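Local coordinates for protein proteolytically activated form of PPO4 Tyrosinase (Agaricus bisporus var. bisporus H97, PDB 4OUA) that hydroxylates monophenols and oxidises the resulting o-diphenols to o-quinones at a two-copper centre, the initial step of melanin synthesis, at residues A34-A37 with I38-K41; Y46-F49 with F50-S53. One frame throughout, in Å; residues are numbered along the deposited sequence.

Contact 1 runs along the last turn of helix 25-39 into the loop after it. Contact 2 is the loop end and first turn of helix 49-54. Their centres lie about 9 Å apart. A probable hydrogen bond from Phe49 N to Ile38 O (2.8 Å) joins them. Lys41 reaches forward with a weak hydrogen bond from NZ to Ser47 O, and its CB packs on the CB of Ser48. Both contacts touch helix 86-109, which carries the copper ligand His90. Contact 1 lies away from the copper centre. Contact 2 is nearer: the side chain of Ser53 is about 6 Å from that of the copper ligand His56 and about 11 Å from a copper ion.

Contact 1. Residues A34-A37 with I38-K41; sequences ALQA and IQDK
Ile38 N donates to Ala34 O (3.0 Å) and Gln39 N to Leu35 O (3.1 Å), the i to i+4 ladder of an alpha-helix. These are successive rungs of the last part of helix 25-39. The next rung, Asp40 N to Gln36 O, is weak.

The main side-chain link is also four residues long. The amide of Gln36 meets the carboxylate of Asp40 at the surface. Gln36 NE2 donates to Asp40 OD2 at 2.9 Å, with an N-H...O angle of 159°. The acceptor lies close to the amide plane, and the donor comes from the syn side of OD2, somewhat out of the carboxylate plane. A second, weak bond from the same NE2 goes to OD1. The two flat groups are turned 29° from each other, and NE2 alone serves both oxygens. Gln36 starts anti to its N and then bends at chi2 (73°), which brings the amide round to the carboxylate. With an alanine here the amide is gone, and the Asp40 carboxylate would probably lose this partner and be freer to turn.

The apolar side of the helix faces helix 86-109. Leu35 CD1 meets Ile38 CD1 at 4.0 Å, with the two side chains at an oblique angle. Ile38 also touches Leu101 and Ala104, and Leu35 touches Tyr97, so this pair joins the two helices.

Gln39 is buried. Its extended chain runs over Leu35 and puts the amide against that residue's branch point, with NE2 3.7 Å from Leu35 CG. The polar need of this nitrogen is met outside the helix, by a hydrogen bond to Pro164 O. At the end of the segment the aliphatic stem of Lys41 lies against the preceding turn, its CG next to Ala37 O.

Contact 2. Residues Y46-F49 with F50-S53; sequences YSSF and FQLS
Ser48 sits at the N-cap of helix 49-54, and its OG accepts from Gln51 N at 3.5 Å, a weak but nearly straight capping bond (172°). OG takes the place between the backbone N and the carbonyl carbon (chi1 72°), which turns it toward the first turn of the helix. The capped helix leads into the chain that carries the copper ligand His56.

The first i to i+4 bonds of the helix come next: Leu52 N to Ser48 O and Ser53 N to Phe49 O, both 3.0 Å.

Two contacts put a polar group beside a ring. Ser53 OG lies over one face of the Phe49 ring, 3.6 Å off the ring plane and nearer the ring's border than its centre. At Tyr46, Gln51 OE1 comes to the ring edge, in its plane, 3.9 Å from CD1. The amide itself is turned 57° from the ring. Ser48 OG and Gln51 NE2 are hydrogen-bonded to the preceding loop, at Asp45 O and Gln43 O, and Ser53 OG to Ala273 O.

Apolar packing ties the turn to its surroundings: the Phe49 ring meets that of Tyr168, and both Phe49 and Leu52 touch Tyr97 of helix 86-109. A plain van der Waals contact brings Leu52 CD2 within 3.9 Å of Tyr46 O.

Contact 1. Residues A34-A37 with I38-K41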
ATOM      1  N   ALA A  34       4.780   4.691  15.558  1.00 34.21           N
ATOM      2  CA  ALA A  34       3.398   4.893  15.137  1.00 30.81           C
ATOM      3  C   ALA A  34       2.767   3.596  14.650  1.00 34.22           C
ATOM      4  O   ALA A  34       1.584   3.347  14.881  1.00 41.68           O
ATOM      5  CB  ALA A  34       3.324   5.955  14.053  1.00 33.62           C
ATOM      6  N   LEU A  35       3.561   2.771  13.975  1.00 32.02           N
ATOM      7  CA  LEU A  35       3.072   1.495  13.465  1.00 33.58           C
ATOM      8  C   LEU A  35       2.754   0.537  14.610  1.00 35.80           C
ATOM      9  O   LEU A  35       1.754  -0.181  14.575  1.00 35.10           O
ATOM     10  CB  LEU A  35       4.096   0.872  12.514  1.00 27.50           C
ATOM     11  CG  LEU A  35       3.689  -0.441  11.850  1.00 28.13           C
ATOM     12  CD1 LEU A  35       2.370  -0.284  11.115  1.00 27.04           C
ATOM     13  CD2 LEU A  35       4.780  -0.906  10.904  1.00 32.57           C
ATOM     14  N   GLN A  36       3.608   0.532  15.627  1.00 28.76           N
ATOM     15  CA  GLN A  36       3.362  -0.271  16.816  1.00 27.79           C
ATOM     16  C   GLN A  36       2.147   0.273  17.562  1.00 28.80           C
ATOM     17  O   GLN A  36       1.375  -0.480  18.153  1.00 33.86           O
ATOM     18  CB  GLN A  36       4.594  -0.281  17.725  1.00 29.06           C
ATOM     19  CG  GLN A  36       4.454  -1.148  18.966  1.00 24.67           C
ATOM     20  CD  GLN A  36       4.500  -2.630  18.652  1.00 33.23           C
ATOM     21  OE1 GLN A  36       5.464  -3.122  18.064  1.00 36.74           O
ATOM     22  NE2 GLN A  36       3.454  -3.351  19.040  1.00 35.36           N
ATOM     23  N   ALA A  37       1.978   1.589  17.516  1.00 32.53           N
ATOM     24  CA  ALA A  37       0.888   2.252  18.219  1.00 34.72           C
ATOM     25  C   ALA A  37      -0.477   1.855  17.660  1.00 40.31           C
ATOM     26  O   ALA A  37      -1.411   1.590  18.416  1.00 40.75           O
ATOM     27  CB  ALA A  37       1.065   3.760  18.153  1.00 27.04           C
ATOM     28  N   ILE A  38      -0.589   1.818  16.337  1.00 42.13           N
ATOM     29  CA  ILE A  38      -1.855   1.491  15.692  1.00 39.12           C
ATOM     30  C   ILE A  38      -2.100  -0.017  15.672  1.00 41.13           C
ATOM     31  O   ILE A  38      -3.238  -0.467  15.540  1.00 41.43           O
ATOM     32  CB  ILE A  38      -1.917   2.040  14.252  1.00 39.99           C
ATOM     33  CG1 ILE A  38      -0.834   1.399  13.383  1.00 37.55           C
ATOM     34  CG2 ILE A  38      -1.774   3.553  14.255  1.00 36.34           C
ATOM     35  CD1 ILE A  38      -0.861   1.861  11.943  1.00 28.76           C
ATOM     36  N   GLN A  39      -1.030  -0.795  15.802  1.00 36.82           N
ATOM     37  CA  GLN A  39      -1.156  -2.244  15.894  1.00 37.52           C
ATOM     38  C   GLN A  39      -1.639  -2.651  17.282  1.00 37.44           C
ATOM     39  O   GLN A  39      -2.281  -3.688  17.449  1.00 39.84           O
ATOM     40  CB  GLN A  39       0.174  -2.933  15.581  1.00 35.10           C
ATOM     41  CG  GLN A  39       0.580  -2.891  14.119  1.00 37.43           C
ATOM     42  CD  GLN A  39       1.843  -3.688  13.845  1.00 42.32           C
ATOM     43  OE1 GLN A  39       2.479  -4.201  14.768  1.00 36.52           O
ATOM     44  NE2 GLN A  39       2.210  -3.800  12.572  1.00 35.14           N
ATOM     45  N   ASP A  40      -1.329  -1.823  18.274  1.00 35.30           N
ATOM     46  CA  ASP A  40      -1.692  -2.117  19.654  1.00 36.90           C
ATOM     47  C   ASP A  40      -3.049  -1.526  20.025  1.00 39.17           C
ATOM     48  O   ASP A  40      -3.556  -1.769  21.119  1.00 48.82           O
ATOM     49  CB  ASP A  40      -0.614  -1.599  20.611  1.00 31.17           C
ATOM     50  CG  ASP A  40       0.710  -2.324  20.443  1.00 37.56           C
ATOM     51  OD1 ASP A  40       0.697  -3.518  20.076  1.00 39.44           O
ATOM     52  OD2 ASP A  40       1.766  -1.699  20.677  1.00 37.85           O
ATOM     53  N   LYS A  41      -3.634  -0.753  19.115  1.00 33.95           N
ATOM     54  CA  LYS A  41      -4.964  -0.195  19.335  1.00 32.45           C
ATOM     55  C   LYS A  41      -6.026  -1.290  19.330  1.00 36.42           C
ATOM     56  O   LYS A  41      -5.826  -2.360  18.756  1.00 32.21           O
ATOM     57  CB  LYS A  41      -5.299   0.854  18.271  1.00 39.35           C
ATOM     58  CG  LYS A  41      -4.583   2.183  18.439  1.00 37.83           C
ATOM     59  CD  LYS A  41      -5.023   3.170  17.368  1.00 37.48           C
ATOM     60  CE  LYS A  41      -4.307   4.505  17.507  1.00 42.76           C
ATOM     61  NZ  LYS A  41      -4.624   5.422  16.375  1.00 44.71           N
TER

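Contact 2. Residues Y46-F49 with F50-S53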
ATOM      1  N   TYR A  46     -11.697   2.209  14.673  1.00 43.84           N
ATOM      2  CA  TYR A  46     -11.627   2.418  13.229  1.00 38.07           C
ATOM      3  C   TYR A  46     -10.255   2.904  12.772  1.00 36.36           C
ATOM      4  O   TYR A  46      -9.816   2.584  11.668  1.00 40.33           O
ATOM      5  CB  TYR A  46     -12.701   3.410  12.783  1.00 36.70           C
ATOM      6  CG  TYR A  46     -14.096   2.826  12.752  1.00 42.40           C
ATOM      7  CD1 TYR A  46     -14.306   1.495  12.411  1.00 39.11           C
ATOM      8  CD2 TYR A  46     -15.204   3.603  13.067  1.00 46.00           C
ATOM      9  CE1 TYR A  46     -15.579   0.956  12.381  1.00 36.12           C
ATOM     10  CE2 TYR A  46     -16.480   3.073  13.040  1.00 44.27           C
ATOM     11  CZ  TYR A  46     -16.661   1.749  12.697  1.00 42.77           C
ATOM     12  OH  TYR A  46     -17.931   1.221  12.671  1.00 50.80           O
ATOM     13  N   SER A  47      -9.580   3.674  13.619  1.00 40.57           N
ATOM     14  CA  SER A  47      -8.257   4.193  13.283  1.00 39.68           C
ATOM     15  C   SER A  47      -7.147   3.247  13.736  1.00 44.37           C
ATOM     16  O   SER A  47      -6.005   3.667  13.935  1.00 45.26           O
ATOM     17  CB  SER A  47      -8.047   5.574  13.904  1.00 32.43           C
ATOM     18  OG  SER A  47      -8.058   5.500  15.319  1.00 41.89           O
ATOM     19  N   SER A  48      -7.483   1.972  13.902  1.00 33.86           N
ATOM     20  CA  SER A  48      -6.495   0.977  14.300  1.00 39.60           C
ATOM     21  C   SER A  48      -5.984   0.216  13.084  1.00 40.20           C
ATOM     22  O   SER A  48      -6.636   0.187  12.040  1.00 38.14           O
ATOM     23  CB  SER A  48      -7.082   0.000  15.325  1.00 39.80           C
ATOM     24  OG  SER A  48      -8.012  -0.888  14.726  1.00 36.62           O
ATOM     25  N   PHE A  49      -4.814  -0.397  13.231  1.00 36.49           N
ATOM     26  CA  PHE A  49      -4.201  -1.174  12.162  1.00 34.41           C
ATOM     27  C   PHE A  49      -5.131  -2.271  11.650  1.00 35.11           C
ATOM     28  O   PHE A  49      -5.145  -2.573  10.459  1.00 38.50           O
ATOM     29  CB  PHE A  49      -2.886  -1.791  12.646  1.00 39.98           C
ATOM     30  CG  PHE A  49      -2.170  -2.600  11.600  1.00 34.99           C
ATOM     31  CD1 PHE A  49      -2.400  -3.960  11.478  1.00 34.54           C
ATOM     32  CD2 PHE A  49      -1.264  -2.000  10.744  1.00 35.76           C
ATOM     33  CE1 PHE A  49      -1.739  -4.708  10.519  1.00 33.53           C
ATOM     34  CE2 PHE A  49      -0.600  -2.741   9.784  1.00 40.35           C
ATOM     35  CZ  PHE A  49      -0.838  -4.097   9.672  1.00 34.15           C
ATOM     36  N   PHE A  50      -5.908  -2.859  12.555  1.00 42.87           N
ATOM     37  CA  PHE A  50      -6.784  -3.970  12.202  1.00 37.90           C
ATOM     38  C   PHE A  50      -7.935  -3.531  11.301  1.00 36.33           C
ATOM     39  O   PHE A  50      -8.199  -4.155  10.274  1.00 39.82           O
ATOM     40  CB  PHE A  50      -7.339  -4.637  13.463  1.00 35.68           C
ATOM     41  CG  PHE A  50      -8.214  -5.823  13.182  1.00 33.60           C
ATOM     42  CD1 PHE A  50      -7.660  -7.074  12.968  1.00 30.07           C
ATOM     43  CD2 PHE A  50      -9.591  -5.688  13.129  1.00 30.99           C
ATOM     44  CE1 PHE A  50      -8.462  -8.167  12.707  1.00 30.79           C
ATOM     45  CE2 PHE A  50     -10.399  -6.778  12.869  1.00 36.25           C
ATOM     46  CZ  PHE A  50      -9.833  -8.019  12.659  1.00 35.29           C
ATOM     47  N   GLN A  51      -8.619  -2.459  11.689  1.00 35.65           N
ATOM     48  CA  GLN A  51      -9.749  -1.961  10.914  1.00 36.26           C
ATOM     49  C   GLN A  51      -9.294  -1.354   9.592  1.00 35.69           C
ATOM     50  O   GLN A  51     -10.006  -1.425   8.591  1.00 35.60           O
ATOM     51  CB  GLN A  51     -10.544  -0.932  11.720  1.00 32.28           C
ATOM     52  CG  GLN A  51     -11.407  -1.541  12.814  1.00 29.84           C
ATOM     53  CD  GLN A  51     -12.482  -2.458  12.261  1.00 28.46           C
ATOM     54  OE1 GLN A  51     -13.257  -2.068  11.389  1.00 34.42           O
ATOM     55  NE2 GLN A  51     -12.527  -3.687  12.761  1.00 31.61           N
ATOM     56  N   LEU A  52      -8.105  -0.760   9.595  1.00 35.24           N
ATOM     57  CA  LEU A  52      -7.543  -0.173   8.385  1.00 33.36           C
ATOM     58  C   LEU A  52      -7.204  -1.252   7.359  1.00 34.80           C
ATOM     59  O   LEU A  52      -7.536  -1.126   6.180  1.00 38.45           O
ATOM     60  CB  LEU A  52      -6.298   0.653   8.717  1.00 31.77           C
ATOM     61  CG  LEU A  52      -6.541   1.965   9.469  1.00 37.12           C
ATOM     62  CD1 LEU A  52      -5.223   2.641   9.820  1.00 31.15           C
ATOM     63  CD2 LEU A  52      -7.424   2.901   8.654  1.00 33.24           C
ATOM     64  N   SER A  53      -6.543  -2.312   7.813  1.00 34.60           N
ATOM     65  CA  SER A  53      -6.224  -3.439   6.945  1.00 32.92           C
ATOM     66  C   SER A  53      -7.471  -4.266   6.670  1.00 37.44           C
ATOM     67  O   SER A  53      -7.583  -4.919   5.633  1.00 44.40           O
ATOM     68  CB  SER A  53      -5.138  -4.315   7.570  1.00 29.48           C
ATOM     69  OG  SER A  53      -3.925  -3.597   7.709  1.00 26.60           O
TER